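Local coordinates for type III restriction-modification enzyme EcoP15I Mod subunit (Escherichia coli, PDB 4ZCF), which recognises the DNA site 5'-CAGCAG-3' and methylates its second adenine on N6 using S-adenosylmethionine, also serving DNA cleavage together with the Res subunit, at residues S205-K208 with L209-E213; I197-H201 with N202-Q206; S260-D264 with V265-L269. All blocks are in the same frame, centred on the assembly; numbering follows the deposited sequence.

Interaction 1. Residues S205-K208 with L209-E213; sequences SQLK and LVCDE. With MN (manganese (II) ion), chain G.
Lys208 curls back on itself toward Asp212 one turn further along the helix, bent at chi2, chi3 and chi4, yet the salt bridge it makes is long, NZ to Asp212 OD1 3.9 Å. The two side chains cross at a slant, and the hydroxyl of Tyr247 mediates between them: it hydrogen-bonds Asp212 OD1 and, weakly, Lys208 NZ. Beneath them runs regular alpha-helical bonding, for example Cys211 N to Leu207 O at 2.8 Å and Asp212 N to Lys208 O at 3.1 Å. The helix is 204-215, the crossover between parallel strands 193-199 and 220-227 in the Rossmann-like methyltransferase fold, antiparallel strand 241-248 lying between those two. Leu207 and Cys211 face this sheet and meet Ile245. Swung anti to the backbone N (chi1 169°), the Leu207 branch brings CD1 alongside Cys211 SG, 3.9 Å away. The same methyl lies 4.2 Å from Val210 CG1. Elsewhere on the helix, Ser205 and Gln206 pack on Lys208 and Leu209 of the second subunit, and the reverse pairs also form. At the far end, Glu213 turns away from residues 205-208 and binds a manganese ion through OE2 at 2.4 Å.

Interaction 2. Residues I197-H201 with N202-Q206; sequences ISIDH and NEFSQ
Asn202 grips the carboxylate of Asp200 twice through the same oxygen. Its ND2 meets the syn lone pair of Asp200 OD1 at 2.7 Å, the amide and carboxylate planes 43° apart. Its backbone N reaches that OD1 at 3.1 Å from above the carboxylate plane, an Asx turn at the end of strand 193-199. An alanine in place of Asp200 is likely to leave the backbone N and ND2 of Asn202 without their shared acceptor and slacken the turn. Asn202 ND2 also lies 4.0 Å above the His201 ring plane, offset toward the rim, while Lys31 holds Asn202 OD1. The His201 side chain comes within about 3 Å of a manganese ion, between nearest atoms. Glu203 takes the N-cap position, its carboxylate held by His171 and Asn127. Phe204 begins the helix with a weak bond from N to Asp200 O, 3.4 Å long. Its ring, set anti to the backbone N (chi1 174°), receives Ile199 CD1 obliquely at CD1, 3.4 Å away. The turn thus joins strand 193-199 to helix 204-215, with Tyr243 of strand 241-248 stacked on Phe204, Trp174 of helix 171-188 against Glu203, and Tyr126, in the predicted S-adenosylmethionine-binding DPPY motif, beside Asp200.

Interaction 3. Residues S260-D264 with V265-L269; sequences SNISD and VKNLL
One face of the Asn267 side-chain amide is turned to both Ser263 O and Lys266 NZ, the carbonyl oxygen over the CG-ND2 end and the ammonium group toward OD1. Lys266 NZ meets Asn267 OD1 at 3.2 Å, 38° out of the carbonyl plane. Asn267 ND2 stands 3.0 Å from Ser263 O, but the angle is too poor for a hydrogen bond. A second flat group, the peptide carbonyl of Asn261, receives Lys266 NZ nearly along the C=O axis at 2.7 Å. Lys266 reaches so far back because CG is anti to its backbone N (chi1 168°), with a bend only at chi2; its ammonium group thereby joins the loop carbonyl to the side-chain oxygen of Asn267. Ser263 is the N-cap residue, although its hydroxyl makes no capping bond; its CB instead packs 3.7 Å from Lys266 CB. The first turn is closed by Asn267 N to Ser263 O, 3.0 Å. Asp264 OD2 looks outward to the backbone N of Glu327 of the second subunit. The nearest atom of the contact is about 9 Å from the bound DNA. This corner links the loop after strand 241-248 to helix 264-279, Ser260 pairing with Gln386 and Ser263 touching Tyr384.

How the interactions relate
From the N terminus, interaction 2 comes first: it closes the tight turn by which strand 193-199 enters helix 204-215. Interaction 1 begins on the residues where interaction 2 ends, sharing Ser205 and Gln206, and continues along the same helix. The two also meet in space, Leu207 CD2 lying 3.5 Å from Ile199 CG1, which binds the helix back onto the strand that feeds it. Interaction 3 follows in series, neither nested in nor crossing the others. It starts helix 264-279, beyond strand 241-248, with its centre about 36 Å from that of interaction 1. All three touch the second subunit, interactions 1 and 2 side by side, interaction 3 at least about 20 Å off between nearest atoms.

Interaction 1. Residues S205-K208 with L209-E213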
loop_
_atom_site.group_PDB
_atom_site.type_symbol
_atom_site.label_atom_id
_atom_site.label_comp_id
_atom_site.label_asym_id
_atom_site.label_seq_id
_atom_site.Cartn_x
_atom_site.Cartn_y
_atom_site.Cartn_z
ATOM N N SER A 205 13.329 7.518 3.254
ATOM C CA SER A 205 12.483 8.408 2.433
ATOM C C SER A 205 12.344 7.935 0.996
ATOM O O SER A 205 11.218 7.859 0.502
ATOM C CB SER A 205 13.002 9.840 2.481
ATOM O OG SER A 205 13.571 10.118 3.750
ATOM N N GLN A 206 13.471 7.546 0.356
ATOM C CA GLN A 206 13.533 7.022 -1.029
ATOM C C GLN A 206 12.751 5.739 -1.226
ATOM O O GLN A 206 12.099 5.589 -2.259
ATOM C CB GLN A 206 14.977 6.816 -1.482
ATOM C CG GLN A 206 15.721 8.129 -1.761
ATOM C CD GLN A 206 16.231 8.875 -0.537
ATOM O OE1 GLN A 206 16.176 8.421 0.628
ATOM N NE2 GLN A 206 16.768 10.042 -0.799
ATOM N N LEU A 207 12.788 4.814 -0.243
ATOM C CA LEU A 207 12.024 3.561 -0.304
ATOM C C LEU A 207 10.556 3.835 -0.094
ATOM O O LEU A 207 9.725 3.259 -0.788
ATOM C CB LEU A 207 12.515 2.597 0.775
ATOM C CG LEU A 207 11.691 1.333 1.055
ATOM C CD1 LEU A 207 11.707 0.324 -0.156
ATOM C CD2 LEU A 207 12.138 0.716 2.358
ATOM N N LYS A 208 10.237 4.681 0.878
ATOM C CA LYS A 208 8.879 5.056 1.229
ATOM C C LYS A 208 8.207 5.693 0.034
ATOM O O LYS A 208 7.045 5.373 -0.241
ATOM C CB LYS A 208 8.865 6.013 2.442
ATOM C CG LYS A 208 8.607 5.333 3.775
ATOM C CD LYS A 208 7.143 4.839 3.947
ATOM C CE LYS A 208 6.164 5.908 4.370
ATOM N NZ LYS A 208 5.691 6.716 3.211
ATOM N N LEU A 209 8.957 6.550 -0.705
ATOM C CA LEU A 209 8.468 7.180 -1.937
ATOM C C LEU A 209 8.286 6.196 -3.100
ATOM O O LEU A 209 7.280 6.301 -3.810
ATOM C CB LEU A 209 9.264 8.447 -2.332
ATOM C CG LEU A 209 9.109 9.674 -1.371
ATOM C CD1 LEU A 209 9.710 10.905 -1.968
ATOM C CD2 LEU A 209 7.654 9.969 -1.045
ATOM N N VAL A 210 9.185 5.186 -3.245
ATOM C CA VAL A 210 9.031 4.133 -4.275
ATOM C C VAL A 210 7.894 3.167 -3.939
ATOM O O VAL A 210 7.263 2.632 -4.848
ATOM C CB VAL A 210 10.355 3.436 -4.683
ATOM C CG1 VAL A 210 10.720 2.306 -3.746
ATOM C CG2 VAL A 210 10.297 2.935 -6.115
ATOM N N CYS A 211 7.601 2.973 -2.635
ATOM C CA CYS A 211 6.503 2.118 -2.174
ATOM C C CYS A 211 5.185 2.775 -2.443
ATOM O O CYS A 211 4.187 2.095 -2.701
ATOM C CB CYS A 211 6.656 1.781 -0.700
ATOM S SG CYS A 211 7.793 0.426 -0.376
ATOM N N ASP A 212 5.179 4.113 -2.368
ATOM C CA ASP A 212 4.042 4.952 -2.720
ATOM C C ASP A 212 3.735 4.719 -4.192
ATOM O O ASP A 212 2.606 4.393 -4.516
ATOM C CB ASP A 212 4.331 6.428 -2.414
ATOM C CG ASP A 212 4.274 6.812 -0.930
ATOM O OD1 ASP A 212 3.718 6.028 -0.131
ATOM O OD2 ASP A 212 4.744 7.932 -0.579
ATOM N N GLU A 213 4.766 4.715 -5.050
ATOM C CA GLU A 213 4.642 4.446 -6.485
ATOM C C GLU A 213 4.068 3.065 -6.781
ATOM O O GLU A 213 3.022 2.978 -7.436
ATOM C CB GLU A 213 6.026 4.595 -7.167
ATOM C CG GLU A 213 6.097 5.670 -8.235
ATOM C CD GLU A 213 5.507 5.232 -9.553
ATOM O OE1 GLU A 213 5.971 4.202 -10.099
ATOM O OE2 GLU A 213 4.557 5.899 -10.024
HETATM MN MN MN G . 3.845 7.204 -11.861
#

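Interaction 2. Residues I197-H201 with N202-Q206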
loop_
_atom_site.group_PDB
_atom_site.type_symbol
_atom_site.label_atom_id
_atom_site.label_comp_id
_atom_site.label_asym_id
_atom_site.label_seq_id
_atom_site.Cartn_x
_atom_site.Cartn_y
_atom_site.Cartn_z
ATOM N N ILE A 197 9.226 -3.929 5.525
ATOM C CA ILE A 197 10.576 -3.643 5.002
ATOM C C ILE A 197 11.435 -2.931 6.015
ATOM O O ILE A 197 11.155 -1.776 6.347
ATOM C CB ILE A 197 10.604 -2.881 3.643
ATOM C CG1 ILE A 197 9.520 -3.374 2.654
ATOM C CG2 ILE A 197 12.029 -2.925 3.013
ATOM C CD1 ILE A 197 9.342 -2.531 1.399
ATOM N N SER A 198 12.511 -3.604 6.477
ATOM C CA SER A 198 13.494 -3.049 7.407
ATOM C C SER A 198 14.426 -2.132 6.651
ATOM O O SER A 198 14.899 -2.491 5.577
ATOM C CB SER A 198 14.343 -4.154 8.036
ATOM O OG SER A 198 13.648 -4.824 9.070
ATOM N N ILE A 199 14.700 -0.946 7.217
ATOM C CA ILE A 199 15.637 0.033 6.668
ATOM C C ILE A 199 16.086 0.884 7.777
ATOM O O ILE A 199 15.505 0.822 8.844
ATOM C CB ILE A 199 15.126 0.937 5.501
ATOM C CG1 ILE A 199 13.622 1.121 5.494
ATOM C CG2 ILE A 199 15.781 0.606 4.111
ATOM C CD1 ILE A 199 13.162 2.175 6.333
ATOM N N ASP A 200 17.090 1.717 7.506
ATOM C CA ASP A 200 17.662 2.698 8.412
ATOM C C ASP A 200 17.542 4.101 7.709
ATOM O O ASP A 200 16.837 4.202 6.712
ATOM C CB ASP A 200 19.098 2.262 8.879
ATOM C CG ASP A 200 20.337 2.730 8.116
ATOM O OD1 ASP A 200 20.207 3.128 6.928
ATOM O OD2 ASP A 200 21.435 2.719 8.712
ATOM N N HIS A 201 18.166 5.157 8.231
ATOM C CA HIS A 201 18.037 6.525 7.688
ATOM C C HIS A 201 18.583 6.779 6.280
ATOM O O HIS A 201 18.269 7.806 5.678
ATOM C CB HIS A 201 18.632 7.544 8.659
ATOM C CG HIS A 201 20.105 7.388 8.828
ATOM N ND1 HIS A 201 20.631 6.503 9.744
ATOM C CD2 HIS A 201 21.115 8.006 8.181
ATOM C CE1 HIS A 201 21.941 6.595 9.614
ATOM N NE2 HIS A 201 22.275 7.505 8.701
ATOM N N ASN A 202 19.430 5.889 5.775
ATOM C CA ASN A 202 20.039 6.084 4.461
ATOM C C ASN A 202 19.054 6.125 3.302
ATOM O O ASN A 202 19.081 7.087 2.535
ATOM C CB ASN A 202 21.194 5.116 4.237
ATOM C CG ASN A 202 22.298 5.339 5.221
ATOM O OD1 ASN A 202 22.955 6.377 5.208
ATOM N ND2 ASN A 202 22.459 4.419 6.163
ATOM N N GLU A 203 18.133 5.146 3.239
ATOM C CA GLU A 203 17.137 5.006 2.166
ATOM C C GLU A 203 15.672 5.046 2.608
ATOM O O GLU A 203 14.796 4.771 1.783
ATOM C CB GLU A 203 17.405 3.717 1.348
ATOM C CG GLU A 203 18.792 3.634 0.733
ATOM C CD GLU A 203 19.102 4.683 -0.319
ATOM O OE1 GLU A 203 18.150 5.174 -0.965
ATOM O OE2 GLU A 203 20.298 5.015 -0.497
ATOM N N PHE A 204 15.396 5.393 3.878
ATOM C CA PHE A 204 14.027 5.442 4.411
ATOM C C PHE A 204 13.047 6.226 3.527
ATOM O O PHE A 204 12.073 5.639 3.067
ATOM C CB PHE A 204 13.996 5.897 5.893
ATOM C CG PHE A 204 12.632 6.117 6.519
ATOM C CD1 PHE A 204 11.607 5.189 6.352
ATOM C CD2 PHE A 204 12.393 7.217 7.330
ATOM C CE1 PHE A 204 10.359 5.378 6.953
ATOM C CE2 PHE A 204 11.132 7.409 7.923
ATOM C CZ PHE A 204 10.129 6.488 7.728
ATOM N N SER A 205 13.329 7.518 3.254
ATOM C CA SER A 205 12.483 8.408 2.433
ATOM C C SER A 205 12.344 7.935 0.996
ATOM O O SER A 205 11.218 7.859 0.502
ATOM C CB SER A 205 13.002 9.840 2.481
ATOM O OG SER A 205 13.571 10.118 3.750
ATOM N N GLN A 206 13.471 7.546 0.356
ATOM C CA GLN A 206 13.533 7.022 -1.029
ATOM C C GLN A 206 12.751 5.739 -1.226
ATOM O O GLN A 206 12.099 5.589 -2.259
ATOM C CB GLN A 206 14.977 6.816 -1.482
ATOM C CG GLN A 206 15.721 8.129 -1.761
ATOM C CD GLN A 206 16.231 8.875 -0.537
ATOM O OE1 GLN A 206 16.176 8.421 0.628
ATOM N NE2 GLN A 206 16.768 10.042 -0.799
#

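Interaction 3. Residues S260-D264 with V265-L269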
loop_
_atom_site.group_PDB
_atom_site.type_symbol
_atom_site.label_atom_id
_atom_site.label_comp_id
_atom_site.label_asym_id
_atom_site.label_seq_id
_atom_site.Cartn_x
_atom_site.Cartn_y
_atom_site.Cartn_z
ATOM N N SER A 260 -3.367 -9.354 19.500
ATOM C CA SER A 260 -2.938 -10.636 20.036
ATOM C C SER A 260 -3.873 -10.926 21.236
ATOM O O SER A 260 -4.072 -10.044 22.091
ATOM C CB SER A 260 -1.475 -10.574 20.486
ATOM O OG SER A 260 -1.084 -11.707 21.252
ATOM N N ASN A 261 -4.480 -12.137 21.271
ATOM C CA ASN A 261 -5.342 -12.539 22.387
ATOM C C ASN A 261 -4.599 -13.440 23.400
ATOM O O ASN A 261 -5.149 -13.751 24.457
ATOM C CB ASN A 261 -6.664 -13.166 21.913
ATOM C CG ASN A 261 -7.848 -12.848 22.827
ATOM O OD1 ASN A 261 -7.711 -12.549 24.029
ATOM N ND2 ASN A 261 -9.050 -12.880 22.267
ATOM N N ILE A 262 -3.343 -13.834 23.087
ATOM C CA ILE A 262 -2.527 -14.656 23.982
ATOM C C ILE A 262 -1.243 -13.974 24.505
ATOM O O ILE A 262 -0.138 -14.489 24.298
ATOM C CB ILE A 262 -2.362 -16.145 23.541
ATOM C CG1 ILE A 262 -2.116 -16.311 22.006
ATOM C CG2 ILE A 262 -3.549 -16.990 24.024
ATOM C CD1 ILE A 262 -0.619 -16.420 21.567
ATOM N N SER A 263 -1.402 -12.818 25.203
ATOM C CA SER A 263 -0.302 -12.055 25.808
ATOM C C SER A 263 0.247 -12.791 27.010
ATOM O O SER A 263 -0.503 -13.463 27.722
ATOM C CB SER A 263 -0.762 -10.673 26.273
ATOM O OG SER A 263 -1.698 -10.076 25.394
ATOM N N ASP A 264 1.543 -12.600 27.278
ATOM C CA ASP A 264 2.247 -13.191 28.410
ATOM C C ASP A 264 1.779 -12.601 29.738
ATOM O O ASP A 264 1.544 -13.368 30.666
ATOM C CB ASP A 264 3.764 -13.045 28.231
ATOM C CG ASP A 264 4.283 -13.684 26.956
ATOM O OD1 ASP A 264 3.872 -14.836 26.654
ATOM O OD2 ASP A 264 5.090 -13.036 26.251
ATOM N N VAL A 265 1.629 -11.247 29.826
ATOM C CA VAL A 265 1.147 -10.553 31.039
ATOM C C VAL A 265 -0.308 -10.925 31.324
ATOM O O VAL A 265 -0.614 -11.297 32.459
ATOM C CB VAL A 265 1.384 -9.012 31.050
ATOM C CG1 VAL A 265 0.826 -8.358 32.324
ATOM C CG2 VAL A 265 2.857 -8.691 30.918
ATOM N N LYS A 266 -1.184 -10.843 30.298
ATOM C CA LYS A 266 -2.606 -11.175 30.370
ATOM C C LYS A 266 -2.814 -12.609 30.895
ATOM O O LYS A 266 -3.636 -12.806 31.804
ATOM C CB LYS A 266 -3.253 -10.995 28.982
ATOM C CG LYS A 266 -4.663 -11.567 28.832
ATOM C CD LYS A 266 -4.725 -12.432 27.613
ATOM C CE LYS A 266 -5.841 -13.433 27.704
ATOM N NZ LYS A 266 -5.518 -14.652 26.928
ATOM N N ASN A 267 -2.048 -13.590 30.330
ATOM C CA ASN A 267 -2.086 -15.007 30.700
ATOM C C ASN A 267 -1.656 -15.242 32.152
ATOM O O ASN A 267 -2.236 -16.093 32.824
ATOM C CB ASN A 267 -1.250 -15.861 29.760
ATOM C CG ASN A 267 -1.844 -16.156 28.401
ATOM O OD1 ASN A 267 -3.060 -16.263 28.234
ATOM N ND2 ASN A 267 -0.974 -16.394 27.406
ATOM N N LEU A 268 -0.662 -14.480 32.631
ATOM C CA LEU A 268 -0.128 -14.555 33.994
ATOM C C LEU A 268 -1.184 -14.129 35.008
ATOM O O LEU A 268 -1.376 -14.821 36.003
ATOM C CB LEU A 268 1.130 -13.662 34.096
ATOM C CG LEU A 268 1.736 -13.406 35.476
ATOM C CD1 LEU A 268 2.707 -14.503 35.865
ATOM C CD2 LEU A 268 2.444 -12.058 35.512
ATOM N N LEU A 269 -1.856 -12.992 34.750
ATOM C CA LEU A 269 -2.894 -12.403 35.595
ATOM C C LEU A 269 -4.141 -13.264 35.672
ATOM O O LEU A 269 -4.712 -13.363 36.748
ATOM C CB LEU A 269 -3.252 -10.980 35.131
ATOM C CG LEU A 269 -2.563 -9.805 35.836
ATOM C CD1 LEU A 269 -1.170 -9.615 35.319
ATOM C CD2 LEU A 269 -3.311 -8.511 35.567
#